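PDB 1OLT: oxygen-independent coproporphyrinogen III oxidase from Escherichia coli, which catalyses the anaerobic oxidative decarboxylation of two propionate groups of coproporphyrinogen III, giving protoporphyrinogen IX in haem biosynthesis through radical S-adenosylmethionine chemistry. Local coordinates for residues E34-G37 against E38-L42; Q79-A82 against D83-L86; L195-A198 against R199-F203; Q271-I274 against A275-Q279; L406-P409 against L410-G414. One frame throughout, in Å; residues are numbered along the deposited sequence. Where two conformers were deposited one is given.

Contact 1. Residues E34-G37 against E38-L42; sequences EDFG and EQAFL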
loop_
_atom_site.group_PDB
_atom_site.type_symbol
_atom_site.label_atom_id
_atom_site.label_comp_id
_atom_site.label_asym_id
_atom_site.label_seq_id
_atom_site.Cartn_x
_atom_site.Cartn_y
_atom_site.Cartn_z
ATOM N N GLU A 34 7.949 18.964 10.785
ATOM C CA GLU A 34 8.184 18.680 12.198
ATOM C C GLU A 34 7.520 19.691 13.105
ATOM O O GLU A 34 7.486 19.494 14.298
ATOM C CB GLU A 34 9.677 18.574 12.474
ATOM C CG GLU A 34 10.313 17.401 11.722
ATOM C CD GLU A 34 11.815 17.261 11.970
ATOM O OE1 GLU A 34 12.269 17.672 13.052
ATOM O OE2 GLU A 34 12.534 16.739 11.070
ATOM N N ASP A 35 6.979 20.755 12.519
ATOM C CA ASP A 35 6.234 21.765 13.235
ATOM C C ASP A 35 4.854 21.292 13.652
ATOM O O ASP A 35 4.280 21.833 14.566
ATOM C CB ASP A 35 6.094 22.999 12.338
ATOM C CG ASP A 35 7.418 23.797 12.202
ATOM O OD1 ASP A 35 8.300 23.656 13.106
ATOM O OD2 ASP A 35 7.640 24.595 11.240
ATOM N N PHE A 36 4.337 20.284 12.956
ATOM C CA PHE A 36 3.085 19.605 13.311
ATOM C C PHE A 36 3.259 18.815 14.603
ATOM O O PHE A 36 3.947 17.774 14.662
ATOM C CB PHE A 36 2.641 18.659 12.181
ATOM C CG PHE A 36 1.271 18.062 12.376
ATOM C CD1 PHE A 36 1.086 16.937 13.161
ATOM C CD2 PHE A 36 0.162 18.599 11.726
ATOM C CE1 PHE A 36 -0.203 16.353 13.328
ATOM C CE2 PHE A 36 -1.123 18.022 11.906
ATOM C CZ PHE A 36 -1.289 16.912 12.713
ATOM N N GLY A 37 2.614 19.306 15.622
ATOM C CA GLY A 37 2.800 18.803 16.950
ATOM C C GLY A 37 1.559 18.135 17.531
ATOM O O GLY A 37 0.537 17.853 16.874
ATOM N N GLU A 38 1.671 17.925 18.825
ATOM C CA GLU A 38 0.718 17.163 19.569
ATOM C C GLU A 38 -0.611 17.818 19.575
ATOM O O GLU A 38 -1.619 17.126 19.551
ATOM C CB GLU A 38 1.207 17.031 20.983
ATOM C CG GLU A 38 0.350 16.152 21.850
ATOM C CD GLU A 38 0.223 14.721 21.360
ATOM O OE1 GLU A 38 1.009 14.227 20.505
ATOM O OE2 GLU A 38 -0.680 14.070 21.877
ATOM N N GLN A 39 -0.672 19.149 19.594
ATOM C CA GLN A 39 -1.988 19.711 19.667
ATOM C C GLN A 39 -2.702 19.471 18.316
ATOM O O GLN A 39 -3.904 19.226 18.270
ATOM C CB GLN A 39 -1.944 21.216 20.156
ATOM C CG GLN A 39 -1.452 21.364 21.650
ATOM C CD GLN A 39 -2.271 20.523 22.652
ATOM O OE1 GLN A 39 -3.485 20.713 22.755
ATOM N NE2 GLN A 39 -1.612 19.609 23.377
ATOM N N ALA A 40 -1.965 19.612 17.212
ATOM C CA ALA A 40 -2.594 19.511 15.893
ATOM C C ALA A 40 -3.138 18.129 15.790
ATOM O O ALA A 40 -4.213 17.911 15.268
ATOM C CB ALA A 40 -1.580 19.767 14.772
ATOM N N PHE A 41 -2.414 17.176 16.375
ATOM C CA PHE A 41 -2.845 15.814 16.350
ATOM C C PHE A 41 -4.147 15.648 17.130
ATOM O O PHE A 41 -5.071 14.960 16.700
ATOM C CB PHE A 41 -1.731 14.872 16.921
ATOM C CG PHE A 41 -2.054 13.466 16.837
ATOM C CD1 PHE A 41 -1.877 12.794 15.663
ATOM C CD2 PHE A 41 -2.553 12.781 17.922
ATOM C CE1 PHE A 41 -2.170 11.428 15.555
ATOM C CE2 PHE A 41 -2.870 11.401 17.836
ATOM C CZ PHE A 41 -2.677 10.732 16.667
ATOM N N LEU A 42 -4.192 16.231 18.305
ATOM C CA LEU A 42 -5.392 16.108 19.125
ATOM C C LEU A 42 -6.593 16.803 18.449
ATOM O O LEU A 42 -7.683 16.265 18.497
ATOM C CB LEU A 42 -5.155 16.674 20.502
ATOM C CG LEU A 42 -4.080 15.900 21.282
ATOM C CD1 LEU A 42 -3.923 16.596 22.643
ATOM C CD2 LEU A 42 -4.427 14.466 21.493
#
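F36 and G37 meet the first turn of helix 38-45 and illustrate how a helix start can be fixed from both backbone and side chain: G37 occupies the N-cap position, and the ring just before it covers the opening turn. E38, the first helical residue, points its CB bond away from the loop, although CB still rests against G37. Its CG lies trans to the backbone N (chi1 -175°) and the chain then bends at chi2, and the carboxylate finds its mate elsewhere, OE2 forming a salt bridge with R96. Two residues on, A40 turns its methyl to the loop. A40 CB sits over one face of the F36 ring as a CH-pi contact, 3.6 Å from the centroid of that ring. The approach is offset toward the rim, so A40 CB comes nearest to F36 CE2, at 3.4 Å, with F36 CZ hardly farther. In F36, too, CG lies trans to the backbone N (chi1 -172°), which places the ring next to the coming turn. The same ring touches C335 and A337 of strand 335-339, which joins the helix start to that strand. An alanine in place of F36 would probably open a gap between the A40 methyl and strand 335-339 and leave the first turn without its aromatic cover. F41 comes next; its CB stands 4.2 Å from F36 CE1, while its own ring leads off to A337 and L357. Its amide completes the first helical turn: F41 N donates to G37 O over 3.1 Å, in the plane of that carbonyl, with an N-H...O angle of 153°.

Contact 2. Residues Q79-A82 against D83-L86; sequences QHKA and DQYL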
loop_
_atom_site.group_PDB
_atom_site.type_symbol
_atom_site.label_atom_id
_atom_site.label_comp_id
_atom_site.label_asym_id
_atom_site.label_seq_id
_atom_site.Cartn_x
_atom_site.Cartn_y
_atom_site.Cartn_z
ATOM N N GLN A 79 16.466 -11.741 17.841
ATOM C CA GLN A 79 15.015 -11.890 17.881
ATOM C C GLN A 79 14.361 -11.217 19.102
ATOM O O GLN A 79 13.198 -10.773 19.001
ATOM C CB GLN A 79 14.589 -13.364 17.819
ATOM C CG GLN A 79 13.210 -13.613 16.963
ATOM C CD GLN A 79 11.905 -13.362 17.783
ATOM O OE1 GLN A 79 11.982 -13.386 19.040
ATOM N NE2 GLN A 79 10.678 -13.119 17.065
ATOM N N HIS A 80 15.112 -11.145 20.216
ATOM C CA HIS A 80 14.702 -10.414 21.380
ATOM C C HIS A 80 14.335 -8.932 21.124
ATOM O O HIS A 80 13.633 -8.325 21.925
ATOM C CB HIS A 80 15.745 -10.445 22.450
ATOM C CG HIS A 80 16.844 -9.481 22.242
ATOM N ND1 HIS A 80 18.070 -9.860 21.720
ATOM C CD2 HIS A 80 16.945 -8.151 22.514
ATOM C CE1 HIS A 80 18.859 -8.799 21.629
ATOM N NE2 HIS A 80 18.200 -7.741 22.098
ATOM N N LYS A 81 14.796 -8.380 20.003
ATOM C CA LYS A 81 14.371 -7.020 19.615
ATOM C C LYS A 81 12.880 -6.946 19.409
ATOM O O LYS A 81 12.290 -5.890 19.610
ATOM C CB LYS A 81 15.120 -6.501 18.418
ATOM C CG LYS A 81 16.552 -6.045 18.733
ATOM C CD LYS A 81 17.214 -5.638 17.490
ATOM C CE LYS A 81 18.661 -5.330 17.734
ATOM N NZ LYS A 81 18.889 -4.348 18.799
ATOM N N ALA A 82 12.263 -8.050 19.036
ATOM C CA ALA A 82 10.838 -8.042 18.807
ATOM C C ALA A 82 10.098 -7.867 20.150
ATOM O O ALA A 82 9.046 -7.228 20.217
ATOM C CB ALA A 82 10.396 -9.312 18.173
ATOM N N ASP A 83 10.632 -8.489 21.206
ATOM C CA ASP A 83 10.023 -8.307 22.567
ATOM C C ASP A 83 10.149 -6.870 23.060
ATOM O O ASP A 83 9.206 -6.333 23.608
ATOM C CB ASP A 83 10.611 -9.235 23.597
ATOM C CG ASP A 83 10.321 -10.683 23.307
ATOM O OD1 ASP A 83 9.101 -11.097 23.114
ATOM O OD2 ASP A 83 11.329 -11.465 23.213
ATOM N N GLN A 84 11.321 -6.258 22.838
ATOM C CA GLN A 84 11.565 -4.870 23.175
ATOM C C GLN A 84 10.610 -3.953 22.373
ATOM O O GLN A 84 10.089 -3.027 22.905
ATOM C CB GLN A 84 12.998 -4.435 22.858
ATOM C CG GLN A 84 14.101 -5.222 23.545
ATOM C CD GLN A 84 15.498 -4.792 23.126
ATOM O OE1 GLN A 84 15.681 -4.350 21.983
ATOM N NE2 GLN A 84 16.496 -4.877 24.085
ATOM N N TYR A 85 10.383 -4.277 21.116
ATOM C CA TYR A 85 9.542 -3.488 20.281
ATOM C C TYR A 85 8.078 -3.552 20.727
ATOM O O TYR A 85 7.405 -2.512 20.796
ATOM C CB TYR A 85 9.709 -3.950 18.828
ATOM C CG TYR A 85 8.988 -3.078 17.838
ATOM C CD1 TYR A 85 9.448 -1.826 17.574
ATOM C CD2 TYR A 85 7.878 -3.517 17.195
ATOM C CE1 TYR A 85 8.797 -0.996 16.666
ATOM C CE2 TYR A 85 7.219 -2.709 16.231
ATOM C CZ TYR A 85 7.692 -1.431 16.005
ATOM O OH TYR A 85 7.092 -0.580 15.074
ATOM N N LEU A 86 7.581 -4.738 21.060
ATOM C CA LEU A 86 6.258 -4.871 21.613
ATOM C C LEU A 86 6.143 -4.212 22.980
ATOM O O LEU A 86 5.057 -3.703 23.304
ATOM C CB LEU A 86 5.804 -6.338 21.723
ATOM C CG LEU A 86 5.489 -7.137 20.461
ATOM C CD1 LEU A 86 4.695 -8.420 20.692
ATOM C CD2 LEU A 86 4.876 -6.376 19.494
HETATM O O HOH W 1 12.261 -13.895 21.479
HETATM O O HOH W 2 19.495 -5.335 22.429
#
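H80 and Q84, one turn apart near the start of helix 80-96, show how the polar groups at a helix start are shared among backbone, water and neighbours. Q84 N donates to H80 O at 3.2 Å and nearly straight, with an angle of 165° at the hydrogen. The next two rungs are Y85 N to K81 O and L86 N to A82 O, the latter 3.0 Å long. The H80 and Q84 side chains run side by side, but the amide stands almost perpendicular to the imidazole (88°) and meets its edge, Q84 NE2 being 3.7 Å from H80 CD2. Water 2 is bound by H80 NE2 at 2.8 Å and accepts a weak bond from Q84 NE2. Water 1 donates to Q79 OE1 and, over 3.1 Å, to D83 OD2, bridging the two side chains. Other polar ends have partners elsewhere in the fold: Q79 NE2 gives to Y117 O and Q122 OE1, D83 OD1 accepts from Q122 NE2, and Y85 OH bonds with H58 O and V326 N. Along the chain helix 80-96 connects strand 53-62 to its parallel neighbour 105-112, the helix of a beta-alpha-beta crossover in the radical SAM core.

Contact 3. Residues L195-A198 against R199-F203; sequences LNHA and REIGF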
loop_
_atom_site.group_PDB
_atom_site.type_symbol
_atom_site.label_atom_id
_atom_site.label_comp_id
_atom_site.label_asym_id
_atom_site.label_seq_id
_atom_site.Cartn_x
_atom_site.Cartn_y
_atom_site.Cartn_z
ATOM N N LEU A 195 0.499 -21.057 0.611
ATOM C CA LEU A 195 -0.697 -20.386 0.064
ATOM C C LEU A 195 -1.887 -21.315 -0.017
ATOM O O LEU A 195 -3.017 -20.921 0.317
ATOM C CB LEU A 195 -0.366 -19.701 -1.274
ATOM C CG LEU A 195 -1.472 -18.838 -1.867
ATOM C CD1 LEU A 195 -0.835 -17.633 -2.636
ATOM C CD2 LEU A 195 -2.418 -19.662 -2.844
ATOM N N ASN A 196 -1.672 -22.546 -0.419
ATOM C CA ASN A 196 -2.758 -23.497 -0.435
ATOM C C ASN A 196 -3.308 -23.863 0.991
ATOM O O ASN A 196 -4.488 -24.052 1.169
ATOM C CB ASN A 196 -2.365 -24.704 -1.285
ATOM C CG ASN A 196 -2.388 -24.365 -2.815
ATOM O OD1 ASN A 196 -1.365 -24.434 -3.502
ATOM N ND2 ASN A 196 -3.575 -23.943 -3.316
ATOM N N HIS A 197 -2.452 -23.887 1.999
ATOM C CA HIS A 197 -2.880 -24.060 3.360
ATOM C C HIS A 197 -3.713 -22.816 3.828
ATOM O O HIS A 197 -4.739 -22.971 4.533
ATOM C CB HIS A 197 -1.658 -24.306 4.310
ATOM C CG HIS A 197 -2.039 -24.638 5.715
ATOM N ND1 HIS A 197 -2.974 -25.610 6.024
ATOM C CD2 HIS A 197 -1.633 -24.123 6.891
ATOM C CE1 HIS A 197 -3.111 -25.680 7.336
ATOM N NE2 HIS A 197 -2.313 -24.777 7.877
ATOM N N ALA A 198 -3.269 -21.623 3.460
ATOM C CA ALA A 198 -3.983 -20.402 3.801
ATOM C C ALA A 198 -5.403 -20.505 3.252
ATOM O O ALA A 198 -6.336 -20.284 3.957
ATOM C CB ALA A 198 -3.299 -19.188 3.240
ATOM N N ARG A 199 -5.537 -20.922 2.003
ATOM C CA ARG A 199 -6.830 -21.089 1.364
ATOM C C ARG A 199 -7.680 -22.156 2.065
ATOM O O ARG A 199 -8.905 -21.948 2.324
ATOM C CB ARG A 199 -6.620 -21.459 -0.131
ATOM C CG ARG A 199 -7.876 -21.570 -0.903
ATOM C CD ARG A 199 -7.779 -22.162 -2.396
ATOM N NE ARG A 199 -6.489 -21.988 -3.078
ATOM C CZ ARG A 199 -6.191 -20.955 -3.886
ATOM N NH1 ARG A 199 -7.049 -19.940 -4.100
ATOM N NH2 ARG A 199 -5.013 -20.930 -4.463
ATOM N N GLU A 200 -7.061 -23.284 2.371
ATOM C CA GLU A 200 -7.751 -24.373 3.017
ATOM C C GLU A 200 -8.318 -24.016 4.393
ATOM O O GLU A 200 -9.370 -24.499 4.740
ATOM C CB GLU A 200 -6.863 -25.631 3.055
ATOM C CG GLU A 200 -6.775 -26.295 1.679
ATOM C CD GLU A 200 -6.149 -27.655 1.721
ATOM O OE1 GLU A 200 -5.127 -27.795 2.415
ATOM O OE2 GLU A 200 -6.701 -28.588 1.068
ATOM N N ILE A 201 -7.651 -23.146 5.139
ATOM C CA ILE A 201 -8.148 -22.758 6.473
ATOM C C ILE A 201 -8.987 -21.458 6.455
ATOM O O ILE A 201 -9.337 -20.960 7.491
ATOM C CB ILE A 201 -7.024 -22.687 7.527
ATOM C CG1 ILE A 201 -6.087 -21.569 7.246
ATOM C CG2 ILE A 201 -6.278 -24.053 7.599
ATOM C CD1 ILE A 201 -4.997 -21.550 8.269
ATOM N N GLY A 202 -9.343 -20.972 5.273
ATOM C CA GLY A 202 -10.357 -19.927 5.188
ATOM C C GLY A 202 -9.830 -18.501 4.944
ATOM O O GLY A 202 -10.627 -17.575 4.938
ATOM N N PHE A 203 -8.539 -18.302 4.731
ATOM C CA PHE A 203 -8.100 -16.971 4.273
ATOM C C PHE A 203 -8.687 -16.696 2.859
ATOM O O PHE A 203 -8.728 -17.607 2.038
ATOM C CB PHE A 203 -6.614 -16.852 4.195
ATOM C CG PHE A 203 -5.954 -16.632 5.508
ATOM C CD1 PHE A 203 -5.807 -15.356 6.016
ATOM C CD2 PHE A 203 -5.459 -17.726 6.232
ATOM C CE1 PHE A 203 -5.183 -15.142 7.263
ATOM C CE2 PHE A 203 -4.800 -17.555 7.449
ATOM C CZ PHE A 203 -4.673 -16.262 8.010
#
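The Schellman motif that ends helix 188-200 is tied by A198 O, which accepts from F203 N over 3.1 Å and, weakly, from I201 N. G202, the C-prime residue with phi 103°, turns the chain back, and its amide binds R199 O at 3.1 Å from G202 N. The F203 ring follows the turn: A198 O lies at its edge, in plane, 3.5 Å from F203 CD2, and the A198 methyl packs near the same carbon. Farther back, R199 N, E200 N and I201 N bond to L195 O, N196 O and H197 O as regular helical rungs. This helix precedes strand 207-212 of the parallel radical SAM barrel and packs on helix 154-161, where I201 and A198 touch L156. H197 and I201 meet at an angle, I201 CG2 being 3.6 Å from H197 CE1. H197 NE2 is hydrogen-bonded to D157 OD1 of that neighbouring helix, a bond that would restrain the rotation of the imidazole. R199 runs extended and then bends at chi3 (-26°), bringing its guanidinium across L195, with NH2 3.3 Å from L195 CD2. The same NH2 is hydrogen-bonded to N233 O. Replacing R199 by an alanine would probably leave the N233 carbonyl without this donor and strip the L195 methyl of the cover the guanidinium gives it.

Contact 4. Residues Q271-I274 against A275-Q279; sequences QETI and AFLTQ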
loop_
_atom_site.group_PDB
_atom_site.type_symbol
_atom_site.label_atom_id
_atom_site.label_comp_id
_atom_site.label_asym_id
_atom_site.label_seq_id
_atom_site.Cartn_x
_atom_site.Cartn_y
_atom_site.Cartn_z
ATOM N N GLN A 271 3.616 -5.168 -20.551
ATOM C CA GLN A 271 2.577 -5.374 -21.500
ATOM C C GLN A 271 2.115 -6.844 -21.505
ATOM O O GLN A 271 0.919 -7.113 -21.494
ATOM C CB GLN A 271 3.022 -4.976 -22.912
ATOM C CG GLN A 271 2.013 -5.412 -23.998
ATOM C CD GLN A 271 2.324 -4.829 -25.360
ATOM O OE1 GLN A 271 3.472 -4.451 -25.619
ATOM N NE2 GLN A 271 1.311 -4.784 -26.242
ATOM N N GLU A 272 3.073 -7.761 -21.489
ATOM C CA GLU A 272 2.781 -9.186 -21.539
ATOM C C GLU A 272 2.122 -9.649 -20.202
ATOM O O GLU A 272 1.214 -10.466 -20.205
ATOM C CB GLU A 272 4.072 -9.980 -21.848
ATOM C CG GLU A 272 4.642 -9.696 -23.215
ATOM C CD GLU A 272 6.015 -10.311 -23.475
ATOM O OE1 GLU A 272 6.540 -11.107 -22.634
ATOM O OE2 GLU A 272 6.562 -9.983 -24.553
ATOM N N THR A 273 2.549 -9.061 -19.094
ATOM C CA THR A 273 1.988 -9.338 -17.779
ATOM C C THR A 273 0.496 -9.004 -17.748
ATOM O O THR A 273 -0.321 -9.814 -17.304
ATOM C CB THR A 273 2.774 -8.558 -16.704
ATOM O OG1 THR A 273 4.081 -9.166 -16.590
ATOM C CG2 THR A 273 2.163 -8.740 -15.374
ATOM N N ILE A 274 0.145 -7.812 -18.219
ATOM C CA ILE A 274 -1.226 -7.364 -18.205
ATOM C C ILE A 274 -2.023 -8.320 -19.095
ATOM O O ILE A 274 -3.068 -8.773 -18.650
ATOM C CB ILE A 274 -1.362 -5.897 -18.640
ATOM C CG1 ILE A 274 -0.791 -4.921 -17.603
ATOM C CG2 ILE A 274 -2.824 -5.535 -18.991
ATOM C CD1 ILE A 274 -0.650 -3.507 -18.183
ATOM N N ALA A 275 -1.573 -8.625 -20.318
ATOM C CA ALA A 275 -2.282 -9.574 -21.150
ATOM C C ALA A 275 -2.458 -10.979 -20.539
ATOM O O ALA A 275 -3.525 -11.601 -20.674
ATOM C CB ALA A 275 -1.651 -9.687 -22.580
ATOM N N PHE A 276 -1.421 -11.496 -19.926
ATOM C CA PHE A 276 -1.460 -12.816 -19.411
ATOM C C PHE A 276 -2.352 -12.916 -18.142
ATOM O O PHE A 276 -3.105 -13.900 -17.969
ATOM C CB PHE A 276 -0.080 -13.312 -19.085
ATOM C CG PHE A 276 -0.071 -14.695 -18.497
ATOM C CD1 PHE A 276 -0.180 -15.807 -19.341
ATOM C CD2 PHE A 276 0.002 -14.886 -17.136
ATOM C CE1 PHE A 276 -0.195 -17.103 -18.793
ATOM C CE2 PHE A 276 0.011 -16.195 -16.582
ATOM C CZ PHE A 276 -0.088 -17.288 -17.424
ATOM N N LEU A 277 -2.276 -11.917 -17.271
ATOM C CA LEU A 277 -3.137 -11.870 -16.128
ATOM C C LEU A 277 -4.649 -11.745 -16.557
ATOM O O LEU A 277 -5.503 -12.379 -15.970
ATOM C CB LEU A 277 -2.654 -10.815 -15.127
ATOM C CG LEU A 277 -1.332 -11.205 -14.500
ATOM C CD1 LEU A 277 -0.853 -10.108 -13.501
ATOM C CD2 LEU A 277 -1.450 -12.571 -13.757
ATOM N N THR A 278 -4.931 -10.973 -17.599
ATOM C CA THR A 278 -6.269 -10.850 -18.122
ATOM C C THR A 278 -6.828 -12.223 -18.652
ATOM O O THR A 278 -7.927 -12.712 -18.250
ATOM C CB THR A 278 -6.273 -9.865 -19.284
ATOM O OG1 THR A 278 -6.015 -8.572 -18.782
ATOM C CG2 THR A 278 -7.697 -9.769 -20.000
ATOM N N GLN A 279 -5.989 -12.866 -19.474
ATOM C CA GLN A 279 -6.227 -14.226 -19.916
ATOM C C GLN A 279 -6.469 -15.214 -18.714
ATOM O O GLN A 279 -7.287 -16.141 -18.859
ATOM C CB GLN A 279 -5.060 -14.709 -20.748
ATOM C CG GLN A 279 -5.165 -16.148 -21.271
ATOM C CD GLN A 279 -3.892 -16.663 -22.040
ATOM O OE1 GLN A 279 -2.965 -17.259 -21.442
ATOM N NE2 GLN A 279 -3.885 -16.445 -23.361
#
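T273 and L277 carry the apolar part of the contact, one turn apart on helix 263-279, their side chains lying side by side and pointing the same way. With OG1 of T273 beside the backbone N (chi1 -71°), the methyl CG2 lies trans to it and meets L277 CD1 at 3.8 Å. Both go on to other parts of the fold, T273 to F222 and L226 of helix 219-232 and L277 to F290, while I274, A275 and T278 touch Q4, near the chain's beginning. L277 is drawn tightly against the carbonyl beneath it as well, with CB and CG each 3.3 Å from T273 O. Here the helix is one of the outer layer of the radical SAM core: helix 263-279 comes after strand 236-241 and before the antiparallel pair 283-286 and 289-291, and I274 joins L277 on F290. The backbone bonds form an unbroken ladder. A275 N donates to Q271 O over 3.1 Å with an angle of 174°, almost straight. The rung from F276 N to E272 O is shorter, 2.8 Å, and L277 N to T273 O and T278 N to I274 O continue the series. Among polar side-chain groups, the hydroxyl of T273 is hydrogen-bonded to I269 O, one turn earlier.

Contact 5. Residues L406-P409 against L410-G414; sequences LLAP and LAKDG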
loop_
_atom_site.group_PDB
_atom_site.type_symbol
_atom_site.label_atom_id
_atom_site.label_comp_id
_atom_site.label_asym_id
_atom_site.label_seq_id
_atom_site.Cartn_x
_atom_site.Cartn_y
_atom_site.Cartn_z
ATOM N N LEU A 406 -3.055 22.410 -18.140
ATOM C CA LEU A 406 -2.020 21.373 -18.059
ATOM C C LEU A 406 -2.569 20.068 -18.618
ATOM O O LEU A 406 -1.828 19.273 -19.215
ATOM C CB LEU A 406 -1.563 21.153 -16.608
ATOM C CG LEU A 406 -0.841 22.300 -15.880
ATOM C CD1 LEU A 406 -0.442 21.862 -14.413
ATOM C CD2 LEU A 406 0.385 22.794 -16.687
ATOM N N LEU A 407 -3.877 19.860 -18.426
ATOM C CA LEU A 407 -4.562 18.661 -18.895
ATOM C C LEU A 407 -4.770 18.609 -20.410
ATOM O O LEU A 407 -4.784 17.531 -20.989
ATOM C CB LEU A 407 -5.937 18.531 -18.196
ATOM C CG LEU A 407 -6.658 17.165 -18.255
ATOM C CD1 LEU A 407 -5.834 16.056 -17.635
ATOM C CD2 LEU A 407 -8.021 17.204 -17.554
ATOM N N ALA A 408 -4.949 19.768 -21.041
ATOM C CA ALA A 408 -5.329 19.834 -22.462
ATOM C C ALA A 408 -4.429 19.000 -23.386
ATOM O O ALA A 408 -4.923 18.156 -24.129
ATOM C CB ALA A 408 -5.377 21.305 -22.943
ATOM N N PRO A 409 -3.114 19.200 -23.329
ATOM C CA PRO A 409 -2.210 18.407 -24.173
ATOM C C PRO A 409 -2.404 16.886 -23.994
ATOM O O PRO A 409 -2.397 16.144 -24.975
ATOM C CB PRO A 409 -0.800 18.868 -23.753
ATOM C CG PRO A 409 -0.973 19.736 -22.520
ATOM C CD PRO A 409 -2.385 20.157 -22.472
ATOM N N LEU A 410 -2.578 16.457 -22.746
ATOM C CA LEU A 410 -2.870 15.060 -22.429
ATOM C C LEU A 410 -4.191 14.578 -23.078
ATOM O O LEU A 410 -4.249 13.492 -23.653
ATOM C CB LEU A 410 -2.872 14.843 -20.886
ATOM C CG LEU A 410 -1.497 14.615 -20.222
ATOM C CD1 LEU A 410 -0.690 15.908 -20.118
ATOM C CD2 LEU A 410 -1.639 13.977 -18.837
ATOM N N ALA A 411 -5.228 15.413 -22.989
ATOM C CA ALA A 411 -6.564 15.130 -23.561
ATOM C C ALA A 411 -6.555 15.032 -25.088
ATOM O O ALA A 411 -7.284 14.222 -25.666
ATOM C CB ALA A 411 -7.571 16.212 -23.147
ATOM N N LYS A 412 -5.755 15.879 -25.741
ATOM C CA LYS A 412 -5.642 15.825 -27.197
ATOM C C LYS A 412 -4.869 14.571 -27.615
ATOM O O LYS A 412 -5.053 14.077 -28.702
ATOM C CB LYS A 412 -5.072 17.135 -27.813
ATOM C CG LYS A 412 -3.704 17.648 -27.319
ATOM C CD LYS A 412 -3.067 18.725 -28.322
ATOM C CE LYS A 412 -3.280 20.239 -27.912
ATOM N NZ LYS A 412 -3.051 20.632 -26.447
ATOM N N ASP A 413 -4.056 14.033 -26.702
ATOM C CA ASP A 413 -3.336 12.771 -26.910
ATOM C C ASP A 413 -4.169 11.506 -26.613
ATOM O O ASP A 413 -3.672 10.386 -26.795
ATOM C CB ASP A 413 -2.067 12.743 -26.041
ATOM C CG ASP A 413 -0.851 13.269 -26.765
ATOM O OD1 ASP A 413 -0.823 13.257 -28.031
ATOM O OD2 ASP A 413 0.122 13.709 -26.126
ATOM N N GLY A 414 -5.414 11.669 -26.154
ATOM C CA GLY A 414 -6.316 10.536 -25.993
ATOM C C GLY A 414 -6.143 9.781 -24.670
ATOM O O GLY A 414 -6.711 8.702 -24.503
#
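L410 and A411 sit in the compact half of this last turn of helix 401-412, close above the carbonyls of the turn before. L410 CB is 3.3 Å from L407 O, and A411 CB lies 3.4 Å from A408 O. Two short backbone bonds, A411 N to L407 O and K412 N to A408 O, both 2.9 Å long, run nearly along the C=O axis. Beyond the helix this face is covered: L410 touches I436 of helix 433-438, and A411 reaches V416 and V418 of strand 416-418. The side of P409 and K412 is the more open to solvent. P409 has no N-H to give, which kinks the helix, and K412 folds back over it, its CG lying between the backbone N and the carbonyl carbon (chi1 56°) and its chain then bending. K412 NZ comes to rest 3.3 Å from P409 CA, without hydrogen-bonding the proline N. D413 N donates to P409 O at 3.2 Å, and D413 OD2 is hydrogen-bonded to Y16. At G414, positive phi and bonds back into the final turn, that of G414 N to A411 O being weak, make a Schellman motif, which ends this helix of the HemN C-terminal domain.

Overall arrangement
Contacts 2, 3 and 4 follow one another along the radical SAM core, on helices packed round the sheet within which the cluster and the two S-adenosylmethionine molecules are bound. The side chain of Y85 in contact 2 is about 13 Å from the iron-sulfur cluster and about 10 Å from a bound S-adenosylmethionine; those of L195 in contact 3, T273 in contact 4 and F41 in contact 1, at the start of helix 38-45, are about 12, 13 and 11 Å from a bound S-adenosylmethionine. Contact 5 belongs to the C-terminal domain, away from the annotated sites, its centre about 52 Å from that of contact 2 and about 27 Å from that of contact 4. None of the five touches another.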